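Side-chain contacts in flagellar biosynthesis protein FlaG (PDB 6JSX), which is of incompletely defined function but probably takes part in building the flagellum of Helicobacter pylori: residues 5-10 with 27-32; 16-19 with 24-27. All coordinates share one frame; numbering follows the deposited sequence.

Contact 1 of 2, residues 5-10 with 27-32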
ATOM      1  N   PRO A   5       3.751   9.394  15.867  1.00 88.27           N
ATOM      2  CA  PRO A   5       2.292   9.454  16.039  1.00 78.72           C
ATOM      3  C   PRO A   5       1.510   9.285  14.739  1.00 67.22           C
ATOM      4  O   PRO A   5       0.524   8.553  14.707  1.00 68.27           O
ATOM      5  CB  PRO A   5       2.065  10.872  16.582  1.00 78.14           C
ATOM      6  CG  PRO A   5       3.310  11.217  17.255  1.00 79.67           C
ATOM      7  CD  PRO A   5       4.406  10.572  16.471  1.00 82.65           C
ATOM      8  N   LYS A   6       1.957   9.943  13.680  1.00 62.21           N
ATOM      9  CA  LYS A   6       1.199   9.958  12.436  1.00 63.49           C
ATOM     10  C   LYS A   6       1.275   8.666  11.642  1.00 66.19           C
ATOM     11  O   LYS A   6       0.280   8.253  11.037  1.00 66.02           O
ATOM     12  CB  LYS A   6       1.609  11.142  11.567  1.00 58.05           C
ATOM     13  CG  LYS A   6       1.253  12.447  12.203  1.00 62.62           C
ATOM     14  CD  LYS A   6       1.412  13.621  11.251  1.00 72.43           C
ATOM     15  CE  LYS A   6       1.160  14.937  11.997  1.00 70.17           C
ATOM     16  NZ  LYS A   6       0.210  14.718  13.139  1.00 69.26           N
ATOM     17  N   LEU A   7       2.445   8.032  11.628  1.00 70.01           N
ATOM     18  CA  LEU A   7       2.580   6.754  10.931  1.00 65.09           C
ATOM     19  C   LEU A   7       1.912   5.644  11.739  1.00 62.42           C
ATOM     20  O   LEU A   7       1.449   4.648  11.172  1.00 54.09           O
ATOM     21  CB  LEU A   7       4.047   6.428  10.610  1.00 65.14           C
ATOM     22  CG  LEU A   7       4.656   7.280   9.485  1.00 64.59           C
ATOM     23  CD1 LEU A   7       6.107   6.921   9.207  1.00 55.42           C
ATOM     24  CD2 LEU A   7       3.808   7.217   8.205  1.00 52.10           C
ATOM     25  N   GLU A   8       1.844   5.841  13.058  1.00 60.21           N
ATOM     26  CA  GLU A   8       1.122   4.923  13.936  1.00 59.94           C
ATOM     27  C   GLU A   8      -0.357   4.963  13.620  1.00 59.25           C
ATOM     28  O   GLU A   8      -1.011   3.922  13.485  1.00 59.70           O
ATOM     29  CB  GLU A   8       1.345   5.275  15.407  1.00 68.53           C
ATOM     30  CG  GLU A   8       2.724   4.901  15.920  1.00 82.44           C
ATOM     31  CD  GLU A   8       2.768   4.707  17.422  1.00104.43           C
ATOM     32  OE1 GLU A   8       1.762   5.018  18.099  1.00109.31           O
ATOM     33  OE2 GLU A   8       3.813   4.231  17.923  1.00113.82           O
ATOM     34  N   LEU A   9      -0.871   6.181  13.493  1.00 60.94           N
ATOM     35  CA  LEU A   9      -2.284   6.417  13.202  1.00 61.36           C
ATOM     36  C   LEU A   9      -2.618   5.927  11.797  1.00 58.53           C
ATOM     37  O   LEU A   9      -3.582   5.188  11.606  1.00 64.68           O
ATOM     38  CB  LEU A   9      -2.595   7.910  13.365  1.00 68.51           C
ATOM     39  CG  LEU A   9      -4.017   8.448  13.243  1.00 69.45           C
ATOM     40  CD1 LEU A   9      -4.951   7.844  14.284  1.00 67.43           C
ATOM     41  CD2 LEU A   9      -3.979   9.958  13.372  1.00 73.78           C
ATOM     42  N   LEU A  10      -1.797   6.324  10.826  1.00 57.88           N
ATOM     43  CA  LEU A  10      -1.893   5.860   9.437  1.00 55.33           C
ATOM     44  C   LEU A  10      -1.920   4.336   9.351  1.00 62.80           C
ATOM     45  O   LEU A  10      -2.532   3.767   8.448  1.00 62.73           O
ATOM     46  CB  LEU A  10      -0.691   6.391   8.648  1.00 61.43           C
ATOM     47  CG  LEU A  10      -0.648   6.420   7.114  1.00 58.68           C
ATOM     48  CD1 LEU A  10       0.192   5.293   6.526  1.00 48.80           C
ATOM     49  CD2 LEU A  10      -2.045   6.420   6.531  1.00 50.93           C
ATOM     50  N   PHE A  27       0.203  -3.234   8.508  1.00 59.87           N
ATOM     51  CA  PHE A  27       1.021  -2.038   8.613  1.00 54.21           C
ATOM     52  C   PHE A  27       1.293  -1.770  10.071  1.00 56.11           C
ATOM     53  O   PHE A  27       0.489  -2.121  10.934  1.00 57.82           O
ATOM     54  CB  PHE A  27       0.302  -0.839   7.981  1.00 51.46           C
ATOM     55  CG  PHE A  27       0.094  -0.981   6.494  1.00 57.99           C
ATOM     56  CD1 PHE A  27      -1.031  -1.643   5.994  1.00 56.87           C
ATOM     57  CD2 PHE A  27       1.038  -0.476   5.592  1.00 52.95           C
ATOM     58  CE1 PHE A  27      -1.222  -1.797   4.620  1.00 54.49           C
ATOM     59  CE2 PHE A  27       0.852  -0.624   4.210  1.00 49.79           C
ATOM     60  CZ  PHE A  27      -0.287  -1.288   3.725  1.00 51.53           C
ATOM     61  N   SER A  28       2.443  -1.168  10.346  1.00 61.26           N
ATOM     62  CA  SER A  28       2.755  -0.700  11.692  1.00 67.83           C
ATOM     63  C   SER A  28       3.937   0.238  11.649  1.00 62.81           C
ATOM     64  O   SER A  28       4.730   0.199  10.709  1.00 58.07           O
ATOM     65  CB  SER A  28       3.099  -1.866  12.598  1.00 54.82           C
ATOM     66  OG  SER A  28       4.153  -2.574  12.013  1.00 54.98           O
ATOM     67  N   TYR A  29       4.052   1.083  12.668  1.00 59.06           N
ATOM     68  CA  TYR A  29       5.267   1.853  12.840  1.00 60.82           C
ATOM     69  C   TYR A  29       6.236   1.086  13.725  1.00 64.14           C
ATOM     70  O   TYR A  29       5.900   0.726  14.855  1.00 70.72           O
ATOM     71  CB  TYR A  29       4.980   3.212  13.466  1.00 57.36           C
ATOM     72  CG  TYR A  29       6.215   4.089  13.600  1.00 69.18           C
ATOM     73  CD1 TYR A  29       6.743   4.742  12.492  1.00 73.00           C
ATOM     74  CD2 TYR A  29       6.851   4.266  14.827  1.00 63.23           C
ATOM     75  CE1 TYR A  29       7.864   5.539  12.591  1.00 60.61           C
ATOM     76  CE2 TYR A  29       7.969   5.077  14.941  1.00 67.07           C
ATOM     77  CZ  TYR A  29       8.472   5.717  13.817  1.00 69.97           C
ATOM     78  OH  TYR A  29       9.590   6.532  13.911  1.00 70.16           O
ATOM     79  N   ASN A  30       7.435   0.822  13.217  1.00 59.53           N
ATOM     80  CA  ASN A  30       8.494   0.315  14.077  1.00 64.40           C
ATOM     81  C   ASN A  30       9.317   1.475  14.649  1.00 68.43           C
ATOM     82  O   ASN A  30       9.883   2.282  13.899  1.00 64.33           O
ATOM     83  CB  ASN A  30       9.386  -0.664  13.316  1.00 64.25           C
ATOM     84  CG  ASN A  30      10.262  -1.485  14.230  1.00 76.24           C
ATOM     85  OD1 ASN A  30      10.875  -0.954  15.160  1.00 72.56           O
ATOM     86  ND2 ASN A  30      10.321  -2.793  13.980  1.00 65.94           N
ATOM     87  N   ASP A  31       9.374   1.567  15.975  1.00 70.41           N
ATOM     88  CA  ASP A  31      10.142   2.634  16.605  1.00 74.16           C
ATOM     89  C   ASP A  31      11.630   2.266  16.711  1.00 76.95           C
ATOM     90  O   ASP A  31      12.492   3.125  16.884  1.00 87.42           O
ATOM     91  CB  ASP A  31       9.557   3.007  17.974  1.00 79.82           C
ATOM     92  CG  ASP A  31      10.087   4.340  18.494  1.00 82.90           C
ATOM     93  OD1 ASP A  31       9.616   5.401  18.022  1.00 75.08           O
ATOM     94  OD2 ASP A  31      10.985   4.327  19.363  1.00 94.59           O
ATOM     95  N   THR A  32      11.925   0.979  16.589  1.00 81.38           N
ATOM     96  CA  THR A  32      13.303   0.517  16.644  1.00 85.23           C
ATOM     97  C   THR A  32      14.054   0.814  15.341  1.00 81.57           C
ATOM     98  O   THR A  32      15.160   1.357  15.365  1.00 83.02           O
ATOM     99  CB  THR A  32      13.352  -0.971  16.991  1.00 83.94           C
ATOM    100  OG1 THR A  32      12.771  -1.159  18.287  1.00 87.07           O
ATOM    101  CG2 THR A  32      14.782  -1.483  16.987  1.00 87.66           C
TER
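Leu7 and Glu8, neighbours on helix 4-21, both lean on Tyr29 of strand 26-30, and the tyrosine supplies nearly half of the surface buried between residues 5-10 and 27-32. The backbones come closest here, with Glu8 CA 5.3 Å from Tyr29 CA. The apolar part belongs chiefly to Leu7. Its CB meets the ring at a slant, 3.7 Å from CD1 of Tyr29, and its CD1 methyl lies 4.0 Å from the same Tyr29 CD1. The tyrosine's CG stands anti to its backbone N (chi1 -177°), which swings the ring toward Leu7. Glu8 contributes methylene rather than charge: its CG packs against Tyr29 CB at 3.7 Å, while the extended chain carries the carboxylate onward with its plane turned 58° from that of the ring. The polar bonds of this region are made with other partners. Tyr29 OH is hydrogen-bonded to Ser54 OG at the start of helix 54-72, whose Ala57 also touches Leu7. At the end of the strand, Asn30 OD1 accepts from Thr32 N in an Asx turn. The chemistry thus implies a helix packed by carbon contacts on an outermost strand of the antiparallel sheet, with the tyrosine hydroxyl linking that strand to helix 54-72.

Contact 2 of 2, residues 16-19 with 24-27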
ATOM      1  N   GLU A  16      -7.393  -1.229   9.400  1.00 65.43           N
ATOM      2  CA  GLU A  16      -8.857  -1.318   9.476  1.00 62.71           C
ATOM      3  C   GLU A  16      -9.460  -1.498   8.101  1.00 55.98           C
ATOM      4  O   GLU A  16     -10.388  -2.276   7.908  1.00 60.32           O
ATOM      5  CB  GLU A  16      -9.450  -0.061  10.099  1.00 65.94           C
ATOM      6  CG  GLU A  16      -9.394  -0.027  11.599  1.00 81.68           C
ATOM      7  CD  GLU A  16     -10.061   1.204  12.142  1.00 95.77           C
ATOM      8  OE1 GLU A  16     -10.591   1.984  11.318  1.00 96.41           O
ATOM      9  OE2 GLU A  16     -10.056   1.392  13.381  1.00103.37           O
ATOM     10  N   GLU A  17      -8.919  -0.745   7.157  1.00 53.80           N
ATOM     11  CA  GLU A  17      -9.312  -0.807   5.766  1.00 59.71           C
ATOM     12  C   GLU A  17      -8.977  -2.173   5.140  1.00 68.19           C
ATOM     13  O   GLU A  17      -9.765  -2.724   4.366  1.00 66.34           O
ATOM     14  CB  GLU A  17      -8.609   0.329   5.028  1.00 61.28           C
ATOM     15  CG  GLU A  17      -9.395   0.922   3.886  1.00 69.52           C
ATOM     16  CD  GLU A  17     -10.851   1.055   4.192  1.00 71.15           C
ATOM     17  OE1 GLU A  17     -11.197   1.646   5.237  1.00 75.11           O
ATOM     18  OE2 GLU A  17     -11.655   0.561   3.380  1.00 78.93           O
ATOM     19  N   MET A  18      -7.810  -2.716   5.496  1.00 70.36           N
ATOM     20  CA  MET A  18      -7.365  -4.013   4.998  1.00 59.22           C
ATOM     21  C   MET A  18      -8.208  -5.158   5.569  1.00 62.78           C
ATOM     22  O   MET A  18      -8.418  -6.178   4.909  1.00 66.86           O
ATOM     23  CB  MET A  18      -5.874  -4.218   5.301  1.00 52.77           C
ATOM     24  CG  MET A  18      -4.935  -3.334   4.482  1.00 43.51           C
ATOM     25  SD  MET A  18      -5.087  -3.683   2.735  1.00 42.15           S
ATOM     26  CE  MET A  18      -3.943  -2.520   2.050  1.00 81.17           C
ATOM     27  N   LYS A  19      -8.693  -4.973   6.791  1.00 57.18           N
ATOM     28  CA  LYS A  19      -9.486  -5.977   7.488  1.00 52.48           C
ATOM     29  C   LYS A  19     -10.965  -5.847   7.117  1.00 73.68           C
ATOM     30  O   LYS A  19     -11.722  -6.822   7.160  1.00 79.81           O
ATOM     31  CB  LYS A  19      -9.266  -5.859   8.998  1.00 60.05           C
ATOM     32  CG  LYS A  19     -10.385  -6.405   9.864  1.00 75.73           C
ATOM     33  CD  LYS A  19     -10.173  -6.047  11.331  1.00 82.17           C
ATOM     34  CE  LYS A  19     -11.395  -6.413  12.162  1.00 87.17           C
ATOM     35  NZ  LYS A  19     -11.150  -6.274  13.628  1.00 89.44           N
ATOM     36  N   ASP A  24      -4.907 -10.057   3.821  1.00 76.33           N
ATOM     37  CA  ASP A  24      -3.801 -10.239   4.759  1.00 84.96           C
ATOM     38  C   ASP A  24      -2.608  -9.348   4.392  1.00 84.13           C
ATOM     39  O   ASP A  24      -1.630  -9.811   3.778  1.00 82.39           O
ATOM     40  CB  ASP A  24      -3.374 -11.714   4.831  1.00 93.00           C
ATOM     41  CG  ASP A  24      -2.238 -11.959   5.838  1.00 91.50           C
ATOM     42  OD1 ASP A  24      -1.069 -12.115   5.414  1.00 81.74           O
ATOM     43  OD2 ASP A  24      -2.514 -12.002   7.058  1.00 95.29           O
ATOM     44  N   ILE A  25      -2.720  -8.066   4.750  1.00 72.14           N
ATOM     45  CA  ILE A  25      -1.623  -7.106   4.638  1.00 54.73           C
ATOM     46  C   ILE A  25      -1.590  -6.275   5.897  1.00 50.45           C
ATOM     47  O   ILE A  25      -2.603  -5.709   6.285  1.00 56.25           O
ATOM     48  CB  ILE A  25      -1.789  -6.160   3.436  1.00 51.14           C
ATOM     49  CG1 ILE A  25      -2.002  -6.968   2.144  1.00 45.99           C
ATOM     50  CG2 ILE A  25      -0.592  -5.226   3.344  1.00 43.65           C
ATOM     51  CD1 ILE A  25      -1.804  -6.206   0.855  1.00 42.32           C
ATOM     52  N   ASN A  26      -0.433  -6.211   6.547  1.00 54.86           N
ATOM     53  CA  ASN A  26      -0.329  -5.492   7.815  1.00 62.04           C
ATOM     54  C   ASN A  26       0.610  -4.285   7.814  1.00 58.14           C
ATOM     55  O   ASN A  26       1.680  -4.305   7.215  1.00 51.03           O
ATOM     56  CB  ASN A  26       0.049  -6.445   8.952  1.00 70.01           C
ATOM     57  CG  ASN A  26      -0.077  -5.792  10.313  1.00 78.59           C
ATOM     58  OD1 ASN A  26       0.925  -5.439  10.940  1.00 73.13           O
ATOM     59  ND2 ASN A  26      -1.319  -5.601  10.770  1.00 84.24           N
ATOM     60  N   PHE A  27       0.203  -3.234   8.508  1.00 59.87           N
ATOM     61  CA  PHE A  27       1.021  -2.038   8.613  1.00 54.21           C
ATOM     62  C   PHE A  27       1.293  -1.770  10.071  1.00 56.11           C
ATOM     63  O   PHE A  27       0.489  -2.121  10.934  1.00 57.82           O
ATOM     64  CB  PHE A  27       0.302  -0.839   7.981  1.00 51.46           C
ATOM     65  CG  PHE A  27       0.094  -0.981   6.494  1.00 57.99           C
ATOM     66  CD1 PHE A  27      -1.031  -1.643   5.994  1.00 56.87           C
ATOM     67  CD2 PHE A  27       1.038  -0.476   5.592  1.00 52.95           C
ATOM     68  CE1 PHE A  27      -1.222  -1.797   4.620  1.00 54.49           C
ATOM     69  CE2 PHE A  27       0.852  -0.624   4.210  1.00 49.79           C
ATOM     70  CZ  PHE A  27      -0.287  -1.288   3.725  1.00 51.53           C
TER
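Residues 16-19 of helix 4-21 and residues 24-27, which lead into strand 26-30, come nearest at Met18 and Ile25, whose CA atoms are 6.5 Å apart; residues 20-23 make the short connection between the two segments. Across that gap the contact rests on one long side chain. Met18 points its CB toward residues 24-27, and with its bend at chi2 (-62°) it meets both Ile25 and Phe27. Near its root, CB lies 3.7 Å from the carbonyl O of Ile25, a van der Waals approach. Farther out, Met18 SD is 4.2 Å from Ile25 CB, the two side chains running aslant. The terminal methyl CE then reaches Phe27 CE1 at 3.8 Å, arriving at the edge of the ring and near its plane, while Met18 CG stands 4.0 Å from the same CE1. This is therefore an edge approach and not a methyl laid over the aromatic face. Phe27 also packs on Leu14 of the helix, and its backbone O accepts from Asn15 ND2. On the sheet side, Ile25 rests on Val38 and Val40 and Phe27 on Val38, all in strand 35-41, and Leu60 of the second subunit packs against Met18.

In the fold
Both contacts join helix 4-21 to strand 26-30, with centres 14 Å apart, and illustrate how one helix-sheet interface changes character along its length. Phe27 belongs to both segment pairs but touches across only contact 2. That contact, near the turn linking helix and strand, is buried and wholly apolar in its side chains, a methionine lying against both an isoleucine and a phenylalanine. Contact 1, nearer the start of the helix and the end of the strand, is only partly buried: there an amphipathic tyrosine and one methylene of a glutamate join a leucine. The second subunit borders both, packing Val67 on Leu10 at contact 1 and pairing Arg63 with Glu17 in a salt bridge at contact 2.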